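Uncharacterized protein (Pyrococcus horikoshii, PDB 1ZJJ) is uncharacterised but probably acts as a magnesium-dependent phosphatase of the haloacid dehalogenase (HAD) superfamily. Local coordinates at residues I184-V196 and D213-K225. Sequence-based numbering, arbitrary orientation.
Sequences IIGKPNEPMYEVV and DTDIAFAKKFGMK
Two lysines, one from each segment, supply the polar links. Lys187 NZ makes a salt bridge of 2.7 Å to Asp215 OD1, meeting that oxygen nearly along its C-O bond; the ammonium also pairs with Asp7 and bonds to Leu39 O, which fixes its position. In the other direction, Lys221 NZ donates to Pro188 O at 2.7 Å, coming from above the carbonyl plane. Apolar packing centres on the cis-proline: Pro188 lies against helix 212-221, its CB 3.7 Å from Ala217 CB and close to the backbone N of Phe218. Phe218, whose chi1 of -176° swings the ring away from its own N, reaches across to segment 184-196, where Lys187 CG sits over the ring centre in a CH-pi contact and Tyr193 N lies at the ring edge. Tyr193 and Phe222 form an offset stack, centroids 4.7 Å apart and planes 10° from parallel. The two side chains run antiparallel, so that Tyr193 CB covers the Phe222 ring and Phe222 CB the Tyr193 ring, 3.6 Å from its centroid. Met224 SD adds a Met-aromatic contact at the Tyr193 edge. Replacing Tyr193 by alanine is likely to deprive Phe222 of its stacking partner and open a gap between helix 190-199 and the side chains of Phe222 and Met224. Asn189 ND2 and N both bond to Gly186 O, one on each side of the carbonyl plane, bracing the turn before helix 190-199. A loop lysine paired with an acidic helix residue beside the magnesium-binding aspartates Asp7 and Asp210 is characteristic of the HAD-fold active site.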
loop_
_atom_site.group_PDB
_atom_site.type_symbol
_atom_site.label_atom_id
_atom_site.label_comp_id
_atom_site.label_asym_id
_atom_site.label_seq_id
_atom_site.Cartn_x
_atom_site.Cartn_y
_atom_site.Cartn_z
ATOM N N ILE B 184 -8.204 -11.947 -4.395
ATOM C CA ILE B 184 -7.169 -12.554 -3.558
ATOM C C ILE B 184 -7.312 -14.068 -3.551
ATOM O O ILE B 184 -8.363 -14.609 -3.208
ATOM C CB ILE B 184 -7.220 -12.022 -2.099
ATOM C CG1 ILE B 184 -7.106 -10.492 -2.088
ATOM C CG2 ILE B 184 -6.072 -12.625 -1.288
ATOM C CD1 ILE B 184 -5.820 -9.962 -2.665
ATOM N N ILE B 185 -6.233 -14.748 -3.911
ATOM C CA ILE B 185 -6.243 -16.200 -4.007
ATOM C C ILE B 185 -6.114 -17.007 -2.713
ATOM O O ILE B 185 -6.930 -17.899 -2.449
ATOM C CB ILE B 185 -5.132 -16.666 -4.986
ATOM C CG1 ILE B 185 -5.299 -15.962 -6.336
ATOM C CG2 ILE B 185 -5.188 -18.182 -5.170
ATOM C CD1 ILE B 185 -6.637 -16.212 -6.996
ATOM N N GLY B 186 -5.101 -16.685 -1.910
ATOM C CA GLY B 186 -4.832 -17.434 -0.697
ATOM C C GLY B 186 -5.773 -17.330 0.486
ATOM O O GLY B 186 -6.767 -16.604 0.453
ATOM N N LYS B 187 -5.448 -18.087 1.533
ATOM C CA LYS B 187 -6.226 -18.104 2.769
ATOM C C LYS B 187 -6.426 -16.666 3.232
ATOM O O LYS B 187 -5.502 -15.857 3.159
ATOM C CB LYS B 187 -5.469 -18.879 3.850
ATOM C CG LYS B 187 -5.142 -20.316 3.476
ATOM C CD LYS B 187 -4.191 -20.953 4.486
ATOM C CE LYS B 187 -2.821 -20.285 4.440
ATOM N NZ LYS B 187 -1.915 -20.867 5.458
ATOM N N PRO B 188 -7.612 -16.344 3.779
ATOM C CA PRO B 188 -8.782 -17.201 4.008
ATOM C C PRO B 188 -9.789 -17.153 2.866
ATOM O O PRO B 188 -10.997 -17.279 3.084
ATOM C CB PRO B 188 -9.365 -16.611 5.278
ATOM C CG PRO B 188 -9.239 -15.146 4.990
ATOM C CD PRO B 188 -7.811 -15.036 4.430
ATOM N N ASN B 189 -9.293 -16.983 1.647
ATOM C CA ASN B 189 -10.162 -16.879 0.489
ATOM C C ASN B 189 -10.562 -18.185 -0.182
ATOM O O ASN B 189 -9.897 -19.210 -0.058
ATOM C CB ASN B 189 -9.525 -15.922 -0.517
ATOM C CG ASN B 189 -9.428 -14.510 0.028
ATOM O OD1 ASN B 189 -10.412 -13.776 0.040
ATOM N ND2 ASN B 189 -8.249 -14.134 0.508
ATOM N N GLU B 190 -11.670 -18.114 -0.909
ATOM C CA GLU B 190 -12.266 -19.247 -1.596
ATOM C C GLU B 190 -11.428 -19.940 -2.682
ATOM O O GLU B 190 -11.475 -21.160 -2.811
ATOM C CB GLU B 190 -13.624 -18.797 -2.145
ATOM C CG GLU B 190 -14.518 -19.896 -2.662
ATOM C CD GLU B 190 -14.084 -20.385 -4.017
ATOM O OE1 GLU B 190 -13.448 -19.590 -4.739
ATOM O OE2 GLU B 190 -14.383 -21.546 -4.370
ATOM N N PRO B 191 -10.653 -19.181 -3.479
ATOM C CA PRO B 191 -9.850 -19.846 -4.513
ATOM C C PRO B 191 -8.914 -20.907 -3.926
ATOM O O PRO B 191 -8.686 -21.959 -4.535
ATOM C CB PRO B 191 -9.072 -18.689 -5.144
ATOM C CG PRO B 191 -10.021 -17.533 -4.991
ATOM C CD PRO B 191 -10.514 -17.717 -3.571
ATOM N N MET B 192 -8.375 -20.625 -2.743
ATOM C CA MET B 192 -7.463 -21.554 -2.080
ATOM C C MET B 192 -8.235 -22.797 -1.653
ATOM O O MET B 192 -7.736 -23.914 -1.757
ATOM C CB MET B 192 -6.830 -20.900 -0.850
ATOM C CG MET B 192 -5.578 -21.602 -0.355
ATOM S SD MET B 192 -4.191 -21.326 -1.481
ATOM C CE MET B 192 -2.946 -20.787 -0.349
ATOM N N TYR B 193 -9.458 -22.595 -1.170
ATOM C CA TYR B 193 -10.293 -23.713 -0.740
ATOM C C TYR B 193 -10.639 -24.567 -1.949
ATOM O O TYR B 193 -10.681 -25.790 -1.868
ATOM C CB TYR B 193 -11.588 -23.214 -0.093
ATOM C CG TYR B 193 -12.481 -24.335 0.403
ATOM C CD1 TYR B 193 -12.114 -25.108 1.505
ATOM C CD2 TYR B 193 -13.672 -24.645 -0.252
ATOM C CE1 TYR B 193 -12.909 -26.164 1.940
ATOM C CE2 TYR B 193 -14.477 -25.699 0.177
ATOM C CZ TYR B 193 -14.089 -26.455 1.269
ATOM O OH TYR B 193 -14.859 -27.517 1.674
ATOM N N GLU B 194 -10.889 -23.910 -3.077
ATOM C CA GLU B 194 -11.225 -24.624 -4.298
ATOM C C GLU B 194 -10.095 -25.576 -4.655
ATOM O O GLU B 194 -10.337 -26.692 -5.103
ATOM C CB GLU B 194 -11.483 -23.638 -5.443
ATOM C CG GLU B 194 -11.701 -24.307 -6.783
ATOM C CD GLU B 194 -12.183 -23.342 -7.851
ATOM O OE1 GLU B 194 -11.626 -22.232 -7.952
ATOM O OE2 GLU B 194 -13.114 -23.702 -8.597
ATOM N N VAL B 195 -8.855 -25.142 -4.446
ATOM C CA VAL B 195 -7.709 -25.999 -4.747
ATOM C C VAL B 195 -7.609 -27.198 -3.802
ATOM O O VAL B 195 -7.352 -28.319 -4.235
ATOM C CB VAL B 195 -6.390 -25.198 -4.706
ATOM C CG1 VAL B 195 -5.205 -26.138 -4.837
ATOM C CG2 VAL B 195 -6.372 -24.192 -5.847
ATOM N N VAL B 196 -7.809 -26.958 -2.510
ATOM C CA VAL B 196 -7.763 -28.030 -1.517
ATOM C C VAL B 196 -8.842 -29.063 -1.832
ATOM O O VAL B 196 -8.595 -30.264 -1.812
ATOM C CB VAL B 196 -7.999 -27.475 -0.085
ATOM C CG1 VAL B 196 -8.217 -28.624 0.897
ATOM C CG2 VAL B 196 -6.808 -26.628 0.355
ATOM N N ASP B 213 -6.274 -14.771 11.582
ATOM C CA ASP B 213 -6.750 -14.033 10.416
ATOM C C ASP B 213 -6.695 -14.770 9.079
ATOM O O ASP B 213 -7.423 -14.414 8.156
ATOM C CB ASP B 213 -5.978 -12.723 10.298
ATOM C CG ASP B 213 -4.494 -12.947 10.135
ATOM O OD1 ASP B 213 -4.049 -13.169 8.993
ATOM O OD2 ASP B 213 -3.775 -12.920 11.155
ATOM N N THR B 214 -5.836 -15.779 8.948
ATOM C CA THR B 214 -5.778 -16.525 7.694
ATOM C C THR B 214 -6.179 -17.986 7.883
ATOM O O THR B 214 -7.201 -18.431 7.358
ATOM C CB THR B 214 -4.368 -16.482 7.054
ATOM O OG1 THR B 214 -3.391 -16.914 8.006
ATOM C CG2 THR B 214 -4.039 -15.082 6.580
ATOM N N ASP B 215 -5.382 -18.723 8.651
ATOM C CA ASP B 215 -5.651 -20.135 8.888
ATOM C C ASP B 215 -7.013 -20.433 9.515
ATOM O O ASP B 215 -7.820 -21.164 8.940
ATOM C CB ASP B 215 -4.541 -20.732 9.755
ATOM C CG ASP B 215 -3.180 -20.601 9.115
ATOM O OD1 ASP B 215 -3.069 -20.883 7.905
ATOM O OD2 ASP B 215 -2.224 -20.223 9.815
ATOM N N ILE B 216 -7.276 -19.870 10.686
ATOM C CA ILE B 216 -8.542 -20.137 11.354
ATOM C C ILE B 216 -9.733 -19.514 10.628
ATOM O O ILE B 216 -10.799 -20.122 10.543
ATOM C CB ILE B 216 -8.496 -19.667 12.822
ATOM C CG1 ILE B 216 -7.305 -20.320 13.525
ATOM C CG2 ILE B 216 -9.784 -20.048 13.541
ATOM C CD1 ILE B 216 -7.273 -21.844 13.409
ATOM N N ALA B 217 -9.551 -18.310 10.090
ATOM C CA ALA B 217 -10.629 -17.648 9.366
ATOM C C ALA B 217 -11.030 -18.518 8.175
ATOM O O ALA B 217 -12.203 -18.653 7.846
ATOM C CB ALA B 217 -10.167 -16.280 8.892
ATOM N N PHE B 218 -10.022 -19.116 7.551
ATOM C CA PHE B 218 -10.190 -19.985 6.397
ATOM C C PHE B 218 -11.056 -21.194 6.758
ATOM O O PHE B 218 -12.047 -21.481 6.093
ATOM C CB PHE B 218 -8.802 -20.441 5.935
ATOM C CG PHE B 218 -8.797 -21.267 4.679
ATOM C CD1 PHE B 218 -9.347 -20.781 3.500
ATOM C CD2 PHE B 218 -8.169 -22.512 4.661
ATOM C CE1 PHE B 218 -9.270 -21.521 2.316
ATOM C CE2 PHE B 218 -8.083 -23.258 3.491
ATOM C CZ PHE B 218 -8.635 -22.762 2.312
ATOM N N ALA B 219 -10.674 -21.891 7.823
ATOM C CA ALA B 219 -11.398 -23.081 8.268
ATOM C C ALA B 219 -12.869 -22.796 8.549
ATOM O O ALA B 219 -13.745 -23.535 8.100
ATOM C CB ALA B 219 -10.742 -23.648 9.501
ATOM N N LYS B 220 -13.126 -21.723 9.289
ATOM C CA LYS B 220 -14.493 -21.336 9.639
ATOM C C LYS B 220 -15.361 -20.928 8.455
ATOM O O LYS B 220 -16.537 -21.264 8.411
ATOM C CB LYS B 220 -14.467 -20.201 10.654
ATOM C CG LYS B 220 -13.743 -20.557 11.922
ATOM C CD LYS B 220 -14.111 -21.956 12.388
ATOM C CE LYS B 220 -15.396 -21.937 13.203
ATOM N NZ LYS B 220 -15.478 -20.837 14.198
ATOM N N LYS B 221 -14.792 -20.191 7.509
ATOM C CA LYS B 221 -15.547 -19.756 6.341
ATOM C C LYS B 221 -15.926 -20.914 5.435
ATOM O O LYS B 221 -16.961 -20.878 4.777
ATOM C CB LYS B 221 -14.748 -18.713 5.552
ATOM C CG LYS B 221 -14.682 -17.356 6.247
ATOM C CD LYS B 221 -13.711 -16.403 5.569
ATOM C CE LYS B 221 -13.918 -16.379 4.061
ATOM N NZ LYS B 221 -12.934 -15.495 3.394
ATOM N N PHE B 222 -15.100 -21.954 5.410
ATOM C CA PHE B 222 -15.387 -23.095 4.549
ATOM C C PHE B 222 -15.732 -24.411 5.247
ATOM O O PHE B 222 -15.686 -25.481 4.644
ATOM C CB PHE B 222 -14.236 -23.265 3.561
ATOM C CG PHE B 222 -14.009 -22.044 2.725
ATOM C CD1 PHE B 222 -14.933 -21.671 1.754
ATOM C CD2 PHE B 222 -12.921 -21.211 2.971
ATOM C CE1 PHE B 222 -14.781 -20.478 1.043
ATOM C CE2 PHE B 222 -12.760 -20.021 2.270
ATOM C CZ PHE B 222 -13.692 -19.653 1.305
ATOM N N GLY B 223 -16.085 -24.315 6.523
ATOM C CA GLY B 223 -16.489 -25.493 7.274
ATOM C C GLY B 223 -15.458 -26.568 7.552
ATOM O O GLY B 223 -15.781 -27.758 7.582
ATOM N N MET B 224 -14.215 -26.159 7.751
ATOM C CA MET B 224 -13.149 -27.099 8.063
ATOM C C MET B 224 -12.969 -27.025 9.570
ATOM O O MET B 224 -13.156 -25.959 10.162
ATOM C CB MET B 224 -11.839 -26.669 7.405
ATOM C CG MET B 224 -11.907 -26.481 5.913
ATOM S SD MET B 224 -10.434 -25.621 5.355
ATOM C CE MET B 224 -9.210 -26.956 5.386
ATOM N N LYS B 225 -12.618 -28.140 10.202
ATOM C CA LYS B 225 -12.392 -28.110 11.640
ATOM C C LYS B 225 -11.234 -27.141 11.847
ATOM O O LYS B 225 -10.167 -27.306 11.249
ATOM C CB LYS B 225 -12.015 -29.499 12.164
ATOM C CG LYS B 225 -11.729 -29.533 13.663
ATOM C CD LYS B 225 -11.266 -30.909 14.122
ATOM C CE LYS B 225 -12.393 -31.925 14.085
ATOM N NZ LYS B 225 -13.444 -31.596 15.088
#